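Local coordinates for uncharacterized protein MJ1062 (PDB 3EO4) that is of unknown function but carries, in the part crystallised, a GNAT-type N-acetyltransferase domain that probably transfers acyl groups, at residues 89-94 with 117-122. Numbering follows the deposited sequence.
Sequences DNPEIG and KWLKNI
With CG turned away from its own carbonyl carbon (chi1 -68°), Leu119 reaches out from helix 107-121, CD1 running on anti to CA (chi2 170°) to reach Ile93 and Pro91, and CD2 branching off to meet Pro91. Ile93 answers with its longer branch: CG1 lies opposite the carbonyl carbon, and chi2 (-64°) turns CD1 toward the helix, although the CB bond does not point there. The two side chains meet tip to tip, Ile93 CD1 lying 3.7 Å from Leu119 CD1. Pro91 passes alongside in the opposite sense, its ring carbon CG resting 4.1 Å from Leu119 CD2 and nearly as close to CD1, so that CD1 touches both the ring and the isoleucine. Leu86, Tyr124 and Ala127 also pack on Leu119, while Val112 and Val115, earlier on the same helix, cover Ile93. Backbone hydrogen bonds link Pro91 and Ile93 with His128 of strand 126-132, and Glu92 with Ser84 of strand 74-84, tying 89-94 between the two sheets of the GNAT fold; the helix's last turn packs where they meet. Pro91 CA and Leu119 CA stay 8.8 Å apart; three buried aliphatic side chains bridge them by dispersion and exclusion of water, without directional bonds.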
loop_
_atom_site.group_PDB
_atom_site.type_symbol
_atom_site.label_atom_id
_atom_site.label_comp_id
_atom_site.label_asym_id
_atom_site.label_seq_id
_atom_site.Cartn_x
_atom_site.Cartn_y
_atom_site.Cartn_z
ATOM N N ASP A 89 -30.714 -10.437 -4.735
ATOM C CA ASP A 89 -30.592 -11.850 -4.377
ATOM C C ASP A 89 -29.275 -12.479 -4.849
ATOM O O ASP A 89 -29.114 -13.694 -4.761
ATOM C CB ASP A 89 -31.777 -12.636 -4.953
ATOM C CG ASP A 89 -31.738 -12.723 -6.468
ATOM O OD1 ASP A 89 -30.931 -12.018 -7.104
ATOM O OD2 ASP A 89 -32.526 -13.514 -7.035
ATOM N N ASN A 90 -28.352 -11.651 -5.364
ATOM C CA ASN A 90 -27.130 -12.132 -6.041
ATOM C C ASN A 90 -26.020 -11.088 -5.852
ATOM O O ASN A 90 -25.666 -10.321 -6.765
ATOM C CB ASN A 90 -27.433 -12.445 -7.516
ATOM C CG ASN A 90 -26.368 -13.310 -8.195
ATOM O OD1 ASN A 90 -25.185 -13.314 -7.830
ATOM N ND2 ASN A 90 -26.796 -14.022 -9.243
ATOM N N PRO A 91 -25.495 -11.017 -4.627
ATOM C CA PRO A 91 -24.463 -10.038 -4.350
ATOM C C PRO A 91 -23.147 -10.334 -5.076
ATOM O O PRO A 91 -22.841 -11.504 -5.426
ATOM C CB PRO A 91 -24.283 -10.137 -2.826
ATOM C CG PRO A 91 -24.769 -11.477 -2.480
ATOM C CD PRO A 91 -25.892 -11.759 -3.421
ATOM N N GLU A 92 -22.388 -9.266 -5.277
ATOM C CA GLU A 92 -21.110 -9.306 -5.961
ATOM C C GLU A 92 -19.948 -9.363 -4.961
ATOM O O GLU A 92 -19.901 -8.577 -3.999
ATOM C CB GLU A 92 -20.980 -8.090 -6.854
ATOM C CG GLU A 92 -19.673 -8.051 -7.615
ATOM C CD GLU A 92 -19.588 -6.840 -8.535
ATOM O OE1 GLU A 92 -20.633 -6.347 -8.971
ATOM O OE2 GLU A 92 -18.473 -6.386 -8.844
ATOM N N ILE A 93 -19.013 -10.284 -5.205
ATOM C CA ILE A 93 -17.835 -10.457 -4.328
ATOM C C ILE A 93 -16.610 -9.877 -5.016
ATOM O O ILE A 93 -16.345 -10.193 -6.179
ATOM C CB ILE A 93 -17.514 -11.966 -4.053
ATOM C CG1 ILE A 93 -18.762 -12.769 -3.708
ATOM C CG2 ILE A 93 -16.360 -12.149 -3.019
ATOM C CD1 ILE A 93 -19.381 -12.342 -2.492
ATOM N N GLY A 94 -15.849 -9.068 -4.277
ATOM C CA GLY A 94 -14.552 -8.555 -4.737
ATOM C C GLY A 94 -13.421 -9.002 -3.818
ATOM O O GLY A 94 -13.617 -9.165 -2.598
ATOM N N LYS A 117 -19.712 -18.234 3.229
ATOM C CA LYS A 117 -20.337 -18.868 4.383
ATOM C C LYS A 117 -21.210 -17.848 5.131
ATOM O O LYS A 117 -22.315 -18.167 5.565
ATOM C CB LYS A 117 -19.284 -19.484 5.311
ATOM C CG LYS A 117 -19.832 -20.532 6.294
ATOM C CD LYS A 117 -20.053 -21.898 5.575
ATOM C CE LYS A 117 -21.355 -22.616 6.014
ATOM N NZ LYS A 117 -21.321 -23.094 7.421
ATOM N N TRP A 118 -20.712 -16.628 5.279
ATOM C CA TRP A 118 -21.458 -15.584 5.971
ATOM C C TRP A 118 -22.733 -15.264 5.193
ATOM O O TRP A 118 -23.796 -15.177 5.776
ATOM C CB TRP A 118 -20.595 -14.335 6.099
ATOM C CG TRP A 118 -21.313 -13.133 6.677
ATOM C CD1 TRP A 118 -21.627 -12.922 7.984
ATOM C CD2 TRP A 118 -21.796 -11.977 5.956
ATOM N NE1 TRP A 118 -22.289 -11.717 8.129
ATOM C CE2 TRP A 118 -22.387 -11.110 6.902
ATOM C CE3 TRP A 118 -21.812 -11.611 4.608
ATOM C CZ2 TRP A 118 -22.966 -9.886 6.542
ATOM C CZ3 TRP A 118 -22.376 -10.392 4.251
ATOM C CH2 TRP A 118 -22.953 -9.545 5.214
ATOM N N LEU A 119 -22.624 -15.105 3.877
ATOM C CA LEU A 119 -23.806 -14.866 3.005
ATOM C C LEU A 119 -24.887 -15.946 3.093
ATOM O O LEU A 119 -26.088 -15.648 3.229
ATOM C CB LEU A 119 -23.370 -14.741 1.539
ATOM C CG LEU A 119 -22.552 -13.523 1.171
ATOM C CD1 LEU A 119 -22.034 -13.727 -0.251
ATOM C CD2 LEU A 119 -23.429 -12.232 1.283
ATOM N N LYS A 120 -24.435 -17.200 2.985
ATOM C CA LYS A 120 -25.290 -18.373 3.079
ATOM C C LYS A 120 -26.071 -18.417 4.393
ATOM O O LYS A 120 -27.270 -18.696 4.405
ATOM C CB LYS A 120 -24.462 -19.654 2.946
ATOM C CG LYS A 120 -25.296 -20.897 2.859
ATOM C CD LYS A 120 -24.454 -22.127 2.526
ATOM C CE LYS A 120 -25.342 -23.362 2.448
ATOM N NZ LYS A 120 -24.905 -24.249 1.307
ATOM N N ASN A 121 -25.388 -18.123 5.485
ATOM C CA ASN A 121 -25.967 -18.309 6.799
ATOM C C ASN A 121 -27.100 -17.318 7.107
ATOM O O ASN A 121 -27.981 -17.609 7.917
ATOM C CB ASN A 121 -24.878 -18.203 7.856
ATOM C CG ASN A 121 -24.068 -19.479 7.989
ATOM O OD1 ASN A 121 -24.385 -20.522 7.386
ATOM N ND2 ASN A 121 -23.024 -19.413 8.813
ATOM N N ILE A 122 -27.050 -16.155 6.455
ATOM C CA ILE A 122 -28.126 -15.172 6.537
ATOM C C ILE A 122 -29.153 -15.244 5.410
ATOM O O ILE A 122 -30.038 -14.384 5.334
ATOM C CB ILE A 122 -27.612 -13.724 6.681
ATOM C CG1 ILE A 122 -26.655 -13.364 5.549
ATOM C CG2 ILE A 122 -26.993 -13.520 8.091
ATOM C CD1 ILE A 122 -26.351 -11.931 5.524
#